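Local coordinates for protein ATP-dependent DNA helicase uvsW (Enterobacteria phage T4, PDB 1RIF) that uses ATP hydrolysis to unwind duplex DNA and drive branch migration of Holliday junctions in recombination-dependent repair and the reorganisation of stalled phage replication forks, at residues G260-G265 / G277-P282; R131-P136 / S142-L147; I3-H8 / G66-F71. The protein carries 1 engineered substitution. One frame throughout, in Å; residues are numbered along the deposited sequence.

Interaction 1 (G260-G265 / G277-P282); sequences GSLRDG and GEIFKP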
loop_
_atom_site.group_PDB
_atom_site.type_symbol
_atom_site.label_atom_id
_atom_site.label_comp_id
_atom_site.label_asym_id
_atom_site.label_seq_id
_atom_site.Cartn_x
_atom_site.Cartn_y
_atom_site.Cartn_z
ATOM N N GLY A 260 3.367 -8.044 -11.307
ATOM C CA GLY A 260 4.104 -8.121 -12.553
ATOM C C GLY A 260 3.196 -7.707 -13.701
ATOM O O GLY A 260 3.638 -7.571 -14.841
ATOM N N SER A 261 1.923 -7.489 -13.387
ATOM C CA SER A 261 0.927 -7.105 -14.381
ATOM C C SER A 261 0.170 -5.818 -14.015
ATOM O O SER A 261 -1.006 -5.869 -13.654
ATOM C CB SER A 261 -0.073 -8.251 -14.544
ATOM O OG SER A 261 0.599 -9.494 -14.662
ATOM N N LEU A 262 0.827 -4.665 -14.122
ATOM C CA LEU A 262 0.174 -3.404 -13.776
ATOM C C LEU A 262 -0.877 -2.962 -14.795
ATOM O O LEU A 262 -0.810 -3.322 -15.976
ATOM C CB LEU A 262 1.208 -2.290 -13.608
ATOM C CG LEU A 262 2.404 -2.600 -12.712
ATOM C CD1 LEU A 262 3.241 -1.351 -12.565
ATOM C CD2 LEU A 262 1.935 -3.108 -11.366
ATOM N N ARG A 263 -1.836 -2.164 -14.324
ATOM C CA ARG A 263 -2.917 -1.652 -15.161
ATOM C C ARG A 263 -2.574 -0.300 -15.813
ATOM O O ARG A 263 -3.358 0.653 -15.752
ATOM C CB ARG A 263 -4.191 -1.528 -14.321
ATOM C CG ARG A 263 -4.551 -2.815 -13.604
ATOM C CD ARG A 263 -5.923 -2.741 -12.968
ATOM N NE ARG A 263 -6.972 -2.651 -13.975
ATOM C CZ ARG A 263 -8.269 -2.587 -13.698
ATOM N NH1 ARG A 263 -8.683 -2.603 -12.437
ATOM N NH2 ARG A 263 -9.157 -2.510 -14.685
ATOM N N ASP A 264 -1.405 -0.235 -16.450
ATOM C CA ASP A 264 -0.928 0.977 -17.116
ATOM C C ASP A 264 -1.986 1.670 -17.978
ATOM O O ASP A 264 -2.179 2.883 -17.880
ATOM C CB ASP A 264 0.280 0.649 -17.998
ATOM C CG ASP A 264 1.415 0.026 -17.220
ATOM O OD1 ASP A 264 1.806 0.600 -16.182
ATOM O OD2 ASP A 264 1.921 -1.034 -17.650
ATOM N N GLY A 265 -2.660 0.896 -18.825
ATOM C CA GLY A 265 -3.667 1.466 -19.704
ATOM C C GLY A 265 -5.102 1.488 -19.201
ATOM O O GLY A 265 -6.032 1.730 -19.979
ATOM N N GLY A 277 1.399 4.117 -3.798
ATOM C CA GLY A 277 2.577 4.912 -4.112
ATOM C C GLY A 277 3.035 4.768 -5.555
ATOM O O GLY A 277 2.473 3.990 -6.332
ATOM N N GLU A 278 4.067 5.518 -5.924
ATOM C CA GLU A 278 4.588 5.459 -7.285
ATOM C C GLU A 278 5.131 4.088 -7.655
ATOM O O GLU A 278 5.546 3.313 -6.792
ATOM C CB GLU A 278 5.682 6.507 -7.490
ATOM C CG GLU A 278 5.150 7.827 -7.997
ATOM C CD GLU A 278 5.379 8.955 -7.022
ATOM O OE1 GLU A 278 6.557 9.226 -6.705
ATOM O OE2 GLU A 278 4.384 9.573 -6.577
ATOM N N ILE A 279 5.133 3.807 -8.951
ATOM C CA ILE A 279 5.599 2.532 -9.470
ATOM C C ILE A 279 7.117 2.445 -9.547
ATOM O O ILE A 279 7.786 3.418 -9.885
ATOM C CB ILE A 279 5.032 2.291 -10.873
ATOM C CG1 ILE A 279 3.503 2.252 -10.811
ATOM C CG2 ILE A 279 5.611 1.017 -11.456
ATOM C CD1 ILE A 279 2.820 2.200 -12.168
ATOM N N PHE A 280 7.655 1.272 -9.226
ATOM C CA PHE A 280 9.093 1.033 -9.282
ATOM C C PHE A 280 9.391 -0.300 -9.962
ATOM O O PHE A 280 8.932 -1.350 -9.508
ATOM C CB PHE A 280 9.702 1.010 -7.881
ATOM C CG PHE A 280 11.097 0.426 -7.838
ATOM C CD1 PHE A 280 12.174 1.106 -8.405
ATOM C CD2 PHE A 280 11.327 -0.821 -7.258
ATOM C CE1 PHE A 280 13.456 0.550 -8.395
ATOM C CE2 PHE A 280 12.603 -1.384 -7.244
ATOM C CZ PHE A 280 13.666 -0.698 -7.813
ATOM N N LYS A 281 10.158 -0.255 -11.053
ATOM C CA LYS A 281 10.537 -1.473 -11.764
ATOM C C LYS A 281 12.043 -1.683 -11.661
ATOM O O LYS A 281 12.818 -0.844 -12.115
ATOM C CB LYS A 281 10.134 -1.407 -13.240
ATOM C CG LYS A 281 10.452 -2.700 -13.984
ATOM C CD LYS A 281 9.844 -2.761 -15.373
ATOM C CE LYS A 281 10.046 -4.154 -15.972
ATOM N NZ LYS A 281 9.384 -4.321 -17.302
ATOM N N PRO A 282 12.473 -2.809 -11.063
ATOM C CA PRO A 282 13.887 -3.160 -10.881
ATOM C C PRO A 282 14.594 -3.573 -12.178
ATOM O O PRO A 282 14.031 -3.308 -13.263
ATOM C CB PRO A 282 13.823 -4.292 -9.859
ATOM C CG PRO A 282 12.575 -5.001 -10.261
ATOM C CD PRO A 282 11.605 -3.855 -10.488
ATOM O OXT PRO A 282 15.710 -4.140 -12.094
#

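Interaction 2 (R131-P136 / S142-L147); sequences RILNLP and SLIQAL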
loop_
_atom_site.group_PDB
_atom_site.type_symbol
_atom_site.label_atom_id
_atom_site.label_comp_id
_atom_site.label_asym_id
_atom_site.label_seq_id
_atom_site.Cartn_x
_atom_site.Cartn_y
_atom_site.Cartn_z
ATOM N N ARG A 131 5.476 2.222 -2.405
ATOM C CA ARG A 131 5.679 2.016 -3.838
ATOM C C ARG A 131 4.887 0.836 -4.382
ATOM O O ARG A 131 4.421 -0.028 -3.636
ATOM C CB ARG A 131 7.150 1.706 -4.154
ATOM C CG ARG A 131 8.160 2.723 -3.717
ATOM C CD ARG A 131 8.587 3.617 -4.861
ATOM N NE ARG A 131 8.433 5.024 -4.496
ATOM C CZ ARG A 131 9.255 5.993 -4.876
ATOM N NH1 ARG A 131 10.308 5.711 -5.636
ATOM N NH2 ARG A 131 9.022 7.244 -4.495
ATOM N N ILE A 132 4.742 0.818 -5.703
ATOM C CA ILE A 132 4.118 -0.303 -6.378
ATOM C C ILE A 132 5.388 -0.951 -6.901
ATOM O O ILE A 132 6.061 -0.396 -7.765
ATOM C CB ILE A 132 3.257 0.088 -7.586
ATOM C CG1 ILE A 132 1.915 0.661 -7.131
ATOM C CG2 ILE A 132 3.020 -1.135 -8.446
ATOM C CD1 ILE A 132 1.044 1.105 -8.287
ATOM N N LEU A 133 5.736 -2.102 -6.337
ATOM C CA LEU A 133 6.930 -2.807 -6.740
ATOM C C LEU A 133 6.556 -3.661 -7.937
ATOM O O LEU A 133 5.858 -4.668 -7.809
ATOM C CB LEU A 133 7.437 -3.666 -5.582
ATOM C CG LEU A 133 7.697 -2.887 -4.292
ATOM C CD1 LEU A 133 8.097 -3.856 -3.196
ATOM C CD2 LEU A 133 8.780 -1.834 -4.522
ATOM N N ASN A 134 7.018 -3.237 -9.105
ATOM C CA ASN A 134 6.716 -3.930 -10.342
ATOM C C ASN A 134 7.731 -5.031 -10.650
ATOM O O ASN A 134 8.685 -4.812 -11.394
ATOM C CB ASN A 134 6.657 -2.903 -11.476
ATOM C CG ASN A 134 6.262 -3.518 -12.799
ATOM O OD1 ASN A 134 5.461 -4.448 -12.846
ATOM N ND2 ASN A 134 6.812 -2.988 -13.888
ATOM N N LEU A 135 7.528 -6.214 -10.071
ATOM C CA LEU A 135 8.432 -7.337 -10.304
ATOM C C LEU A 135 7.657 -8.581 -10.695
ATOM O O LEU A 135 6.552 -8.804 -10.206
ATOM C CB LEU A 135 9.268 -7.650 -9.057
ATOM C CG LEU A 135 9.413 -6.578 -7.984
ATOM C CD1 LEU A 135 8.195 -6.629 -7.080
ATOM C CD2 LEU A 135 10.665 -6.829 -7.170
ATOM N N PRO A 136 8.242 -9.416 -11.575
ATOM C CA PRO A 136 7.650 -10.665 -12.071
ATOM C C PRO A 136 7.364 -11.684 -10.967
ATOM O O PRO A 136 8.068 -11.744 -9.955
ATOM C CB PRO A 136 8.686 -11.159 -13.077
ATOM C CG PRO A 136 9.974 -10.653 -12.502
ATOM C CD PRO A 136 9.608 -9.248 -12.100
ATOM N N SER A 142 7.807 -13.411 -1.931
ATOM C CA SER A 142 7.554 -13.702 -0.521
ATOM C C SER A 142 8.727 -13.270 0.340
ATOM O O SER A 142 8.531 -12.834 1.472
ATOM C CB SER A 142 7.276 -15.190 -0.302
ATOM O OG SER A 142 8.394 -15.991 -0.645
ATOM N N LEU A 143 9.942 -13.385 -0.200
ATOM C CA LEU A 143 11.143 -12.989 0.533
ATOM C C LEU A 143 11.221 -11.470 0.602
ATOM O O LEU A 143 11.676 -10.913 1.603
ATOM C CB LEU A 143 12.407 -13.544 -0.138
ATOM C CG LEU A 143 13.745 -13.251 0.572
ATOM C CD1 LEU A 143 13.709 -13.761 2.016
ATOM C CD2 LEU A 143 14.880 -13.913 -0.187
ATOM N N ILE A 144 10.783 -10.800 -0.464
ATOM C CA ILE A 144 10.786 -9.338 -0.494
ATOM C C ILE A 144 9.820 -8.856 0.575
ATOM O O ILE A 144 10.129 -7.953 1.342
ATOM C CB ILE A 144 10.337 -8.795 -1.871
ATOM C CG1 ILE A 144 11.410 -9.107 -2.922
ATOM C CG2 ILE A 144 10.071 -7.295 -1.772
ATOM C CD1 ILE A 144 11.132 -8.535 -4.309
ATOM N N GLN A 145 8.648 -9.478 0.621
ATOM C CA GLN A 145 7.634 -9.135 1.607
ATOM C C GLN A 145 8.102 -9.465 3.033
ATOM O O GLN A 145 7.864 -8.697 3.967
ATOM C CB GLN A 145 6.330 -9.865 1.269
ATOM C CG GLN A 145 5.597 -9.239 0.090
ATOM C CD GLN A 145 4.428 -10.073 -0.397
ATOM O OE1 GLN A 145 4.620 -11.092 -1.055
ATOM N NE2 GLN A 145 3.213 -9.650 -0.070
ATOM N N ALA A 146 8.776 -10.601 3.195
ATOM C CA ALA A 146 9.295 -11.013 4.506
ATOM C C ALA A 146 10.348 -10.026 5.005
ATOM O O ALA A 146 10.362 -9.667 6.178
ATOM C CB ALA A 146 9.906 -12.413 4.422
ATOM N N LEU A 147 11.231 -9.585 4.114
ATOM C CA LEU A 147 12.276 -8.639 4.500
ATOM C C LEU A 147 11.686 -7.286 4.892
ATOM O O LEU A 147 12.122 -6.663 5.860
ATOM C CB LEU A 147 13.292 -8.484 3.364
ATOM C CG LEU A 147 14.151 -9.738 3.199
ATOM C CD1 LEU A 147 15.102 -9.601 2.023
ATOM C CD2 LEU A 147 14.928 -9.947 4.487
#

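Interaction 3 (I3-H8 / G66-F71); sequences IKVHFH and GQIKKF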
loop_
_atom_site.group_PDB
_atom_site.type_symbol
_atom_site.label_atom_id
_atom_site.label_comp_id
_atom_site.label_asym_id
_atom_site.label_seq_id
_atom_site.Cartn_x
_atom_site.Cartn_y
_atom_site.Cartn_z
ATOM N N ILE A 3 -1.312 26.883 -3.793
ATOM C CA ILE A 3 -1.665 25.580 -3.256
ATOM C C ILE A 3 -0.762 25.199 -2.096
ATOM O O ILE A 3 0.459 25.268 -2.206
ATOM C CB ILE A 3 -1.536 24.497 -4.346
ATOM C CG1 ILE A 3 -2.484 24.807 -5.507
ATOM C CG2 ILE A 3 -1.829 23.134 -3.758
ATOM C CD1 ILE A 3 -2.323 23.884 -6.680
ATOM N N LYS A 4 -1.371 24.811 -0.981
ATOM C CA LYS A 4 -0.631 24.377 0.202
ATOM C C LYS A 4 -1.100 22.972 0.534
ATOM O O LYS A 4 -2.274 22.760 0.829
ATOM C CB LYS A 4 -0.892 25.304 1.398
ATOM C CG LYS A 4 -0.051 26.575 1.405
ATOM C CD LYS A 4 -0.227 27.346 2.704
ATOM C CE LYS A 4 0.696 28.562 2.772
ATOM N NZ LYS A 4 0.304 29.526 3.855
ATOM N N VAL A 5 -0.188 22.009 0.474
ATOM C CA VAL A 5 -0.534 20.626 0.768
ATOM C C VAL A 5 -0.045 20.233 2.163
ATOM O O VAL A 5 1.157 20.164 2.428
ATOM C CB VAL A 5 0.050 19.685 -0.309
ATOM C CG1 VAL A 5 -0.371 18.257 -0.045
ATOM C CG2 VAL A 5 -0.438 20.121 -1.679
ATOM N N HIS A 6 -0.997 19.986 3.055
ATOM C CA HIS A 6 -0.688 19.630 4.430
ATOM C C HIS A 6 -0.782 18.149 4.722
ATOM O O HIS A 6 -1.567 17.421 4.119
ATOM C CB HIS A 6 -1.622 20.358 5.401
ATOM C CG HIS A 6 -1.535 21.848 5.328
ATOM N ND1 HIS A 6 -2.286 22.595 4.444
ATOM C CD2 HIS A 6 -0.767 22.730 6.009
ATOM C CE1 HIS A 6 -1.982 23.874 4.586
ATOM N NE2 HIS A 6 -1.062 23.982 5.529
ATOM N N PHE A 7 0.026 17.714 5.672
ATOM C CA PHE A 7 0.015 16.330 6.078
ATOM C C PHE A 7 -1.335 16.108 6.786
ATOM O O PHE A 7 -1.865 17.019 7.426
ATOM C CB PHE A 7 1.181 16.075 7.037
ATOM C CG PHE A 7 1.349 14.635 7.420
ATOM C CD1 PHE A 7 2.153 13.788 6.660
ATOM C CD2 PHE A 7 0.685 14.118 8.530
ATOM C CE1 PHE A 7 2.292 12.449 6.999
ATOM C CE2 PHE A 7 0.818 12.778 8.875
ATOM C CZ PHE A 7 1.625 11.944 8.105
ATOM N N HIS A 8 -1.885 14.904 6.650
ATOM C CA HIS A 8 -3.157 14.512 7.257
ATOM C C HIS A 8 -3.116 12.978 7.287
ATOM O O HIS A 8 -3.629 12.319 6.388
ATOM C CB HIS A 8 -4.326 14.985 6.381
ATOM C CG HIS A 8 -5.670 14.575 6.896
ATOM N ND1 HIS A 8 -6.347 15.288 7.862
ATOM C CD2 HIS A 8 -6.436 13.491 6.626
ATOM C CE1 HIS A 8 -7.468 14.658 8.167
ATOM N NE2 HIS A 8 -7.545 13.564 7.432
ATOM N N GLY A 66 2.664 13.183 -5.629
ATOM C CA GLY A 66 3.585 13.447 -6.717
ATOM C C GLY A 66 2.960 13.918 -8.016
ATOM O O GLY A 66 3.593 14.646 -8.786
ATOM N N GLN A 67 1.723 13.498 -8.259
ATOM C CA GLN A 67 0.987 13.859 -9.471
ATOM C C GLN A 67 0.502 15.306 -9.478
ATOM O O GLN A 67 0.186 15.845 -10.534
ATOM C CB GLN A 67 -0.227 12.953 -9.618
ATOM C CG GLN A 67 0.097 11.485 -9.568
ATOM C CD GLN A 67 0.709 10.995 -10.852
ATOM O OE1 GLN A 67 1.765 11.473 -11.275
ATOM N NE2 GLN A 67 0.045 10.036 -11.492
ATOM N N ILE A 68 0.426 15.926 -8.305
ATOM C CA ILE A 68 -0.047 17.298 -8.220
ATOM C C ILE A 68 0.889 18.245 -8.964
ATOM O O ILE A 68 0.477 19.320 -9.399
ATOM C CB ILE A 68 -0.190 17.756 -6.749
ATOM C CG1 ILE A 68 -1.192 16.866 -6.017
ATOM C CG2 ILE A 68 -0.705 19.189 -6.694
ATOM C CD1 ILE A 68 -1.288 17.157 -4.533
ATOM N N LYS A 69 2.146 17.841 -9.121
ATOM C CA LYS A 69 3.114 18.671 -9.827
ATOM C C LYS A 69 2.735 18.770 -11.308
ATOM O O LYS A 69 2.986 19.786 -11.949
ATOM C CB LYS A 69 4.527 18.099 -9.674
ATOM C CG LYS A 69 5.615 19.005 -10.241
ATOM C CD LYS A 69 5.654 20.358 -9.529
ATOM C CE LYS A 69 6.404 21.410 -10.344
ATOM N NZ LYS A 69 7.758 20.944 -10.751
ATOM N N LYS A 70 2.129 17.710 -11.842
ATOM C CA LYS A 70 1.687 17.693 -13.238
ATOM C C LYS A 70 0.654 18.804 -13.365
ATOM O O LYS A 70 0.688 19.619 -14.289
ATOM C CB LYS A 70 0.994 16.374 -13.576
ATOM C CG LYS A 70 1.663 15.123 -13.030
ATOM C CD LYS A 70 2.798 14.635 -13.920
ATOM C CE LYS A 70 3.309 13.272 -13.445
ATOM N NZ LYS A 70 4.260 12.643 -14.411
ATOM N N PHE A 71 -0.275 18.812 -12.414
ATOM C CA PHE A 71 -1.355 19.787 -12.352
ATOM C C PHE A 71 -0.811 21.214 -12.339
ATOM O O PHE A 71 -0.992 21.962 -13.296
ATOM C CB PHE A 71 -2.186 19.544 -11.088
ATOM C CG PHE A 71 -3.341 20.486 -10.929
ATOM C CD1 PHE A 71 -4.528 20.278 -11.623
ATOM C CD2 PHE A 71 -3.239 21.595 -10.092
ATOM C CE1 PHE A 71 -5.592 21.162 -11.485
ATOM C CE2 PHE A 71 -4.297 22.482 -9.951
ATOM C CZ PHE A 71 -5.474 22.266 -10.647
#

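Interaction 1 (G260-G265 / G277-P282)
The flat carboxylate of Asp264 comes up to Ile279 only at a distance, OD1 lying 4.4 Å from the terminal methyl CD1. The Phe280 ring has its CB directed away from 260-265. Pro282 N sits over one of its faces, offset toward the rim, and the ring packs on Arg131 and Leu133 of strand 130-133. Leu262 and Ile279 reach for each other tip to tip, and the single methyl Leu262 CD1 meets two branches of the isoleucine, Ile279 CG2 at 3.5 Å and Ile279 CD1 at 3.6 Å. Both branches can share it because Ile279 CG1 stands beside the backbone N (chi1 -61°) while CG2 takes the place anti to it. In the RecA-like ATPase domain, 278-280 is the outermost strand of the parallel sheet in this fragment, and 260-265 begins the crossover from strand 254-258 through helix 269-276. Gly260 and Ser261 fall where SF2 helicases usually carry motif III, and Ser261 touches His235 of the predicted DEAH box. Leu262 and Ile279 both rest on Ile132 and Asn134 of the intervening strand and its loop. An inverse gamma turn centred on Arg263 bends the chain between Leu262 and Asp264.

Interaction 2 (R131-P136 / S142-L147)
Leu135 and Ile144 meet tip to tip in the tight half of this contact, with Leu135 CD2 just 3.4 Å from Ile144 CD1, closer than two methyls normally sit. Leu135 also carries a nearly eclipsed first torsion (chi1 -19°), so the fit here looks somewhat strained. The other half is slacker: Leu133 CD1 lies 4.2 Å from Ile144 CG2, an ordinary loose methyl contact. One isoleucine serves both leucines because its branches part at CB. CG1 lies beside the backbone N (chi1 -69°) and carries CD1 to Leu135, while CG2, anti to that N, is the branch that meets Leu133. All three side chains are buried, and helix 116-128 covers two of them, with Ala121 against Leu135, and Gln118 and Val122 against Ile144. The solvent side begins just past Leu135, where Pro136 is exposed. Leu135 turns its side chain into the core, while its carbonyl O accepts a hydrogen bond from NH2 of Arg141, the engineered residue at the start of helix 141-155. A strand end and a helix start held together by apolar side chains, with the phosphate-binding loop running between them, is the P-loop (Walker A) arrangement, and residues 135-142 are the predicted ATP site.

Interaction 3 (I3-H8 / G66-F71)
Ile3 approaches Phe71 from the rim of the ring: its terminal methyl CD1 stands near the ring plane at the edge, 4.1 Å from CE2. The side chains lie at a slant to each other, and the contact is confined to the isoleucine's end methyl and one corner of the phenyl. The ring reaches that spot because its CG is anti to the backbone N (chi1 -179°); elsewhere Phe71 stacks with Phe75 and meets Phe28 with the planes at about 60°. Leu25, on the same helix as Phe28, also touches it.

Two residues along the strand and three back along the chain toward the start of the helix, Val5 and Ile68 form a second pair. Both CB atoms point at the opposite segment, and the extended chain of Ile68 (chi1 -60°, chi2 174°) ends with CD1 4.2 Å from Val5 CG2. Their alpha carbons are the closest across the segments, 9.6 Å apart, a spacing that two inward-pointing side chains can fill. All four residues are buried and the contact is purely apolar, neither tight nor strained. Neighbouring strands extend the layer beneath the helix, with Val13 and Ile15 touching Val5 and Ile3 from strand 12-16, and Ala79 touching Ile3. Strand residues two apart meeting helix residues three apart is the usual matching of periodicities when a helix packs on the face of a sheet, here helix 68-74 on the four-stranded mixed sheet of the N-terminal alpha/beta domain of UvsW.

Along the chain the three contacts come in series: interaction 3, then interaction 2, then interaction 1. The last two are neighbours, their centres 12 Å apart, and share the parallel sheet of the ATPase domain, in which strand 130-133 lies between 254-258 and 278-280. Probable backbone hydrogen bonds, Phe280 N to Ile132 O and Asn134 N to Phe280 O, join them directly, so the strand leading into the predicted ATP loop is flanked by the last strand of this fragment, which holds the N-terminal and first ATPase domains of the longer helicase. Interaction 3 belongs to the N-terminal domain, centred about 21 Å from interaction 1 and about 27 Å from interaction 2. A packing contact between Glu278 and Gly66 is where interactions 1 and 3 touch.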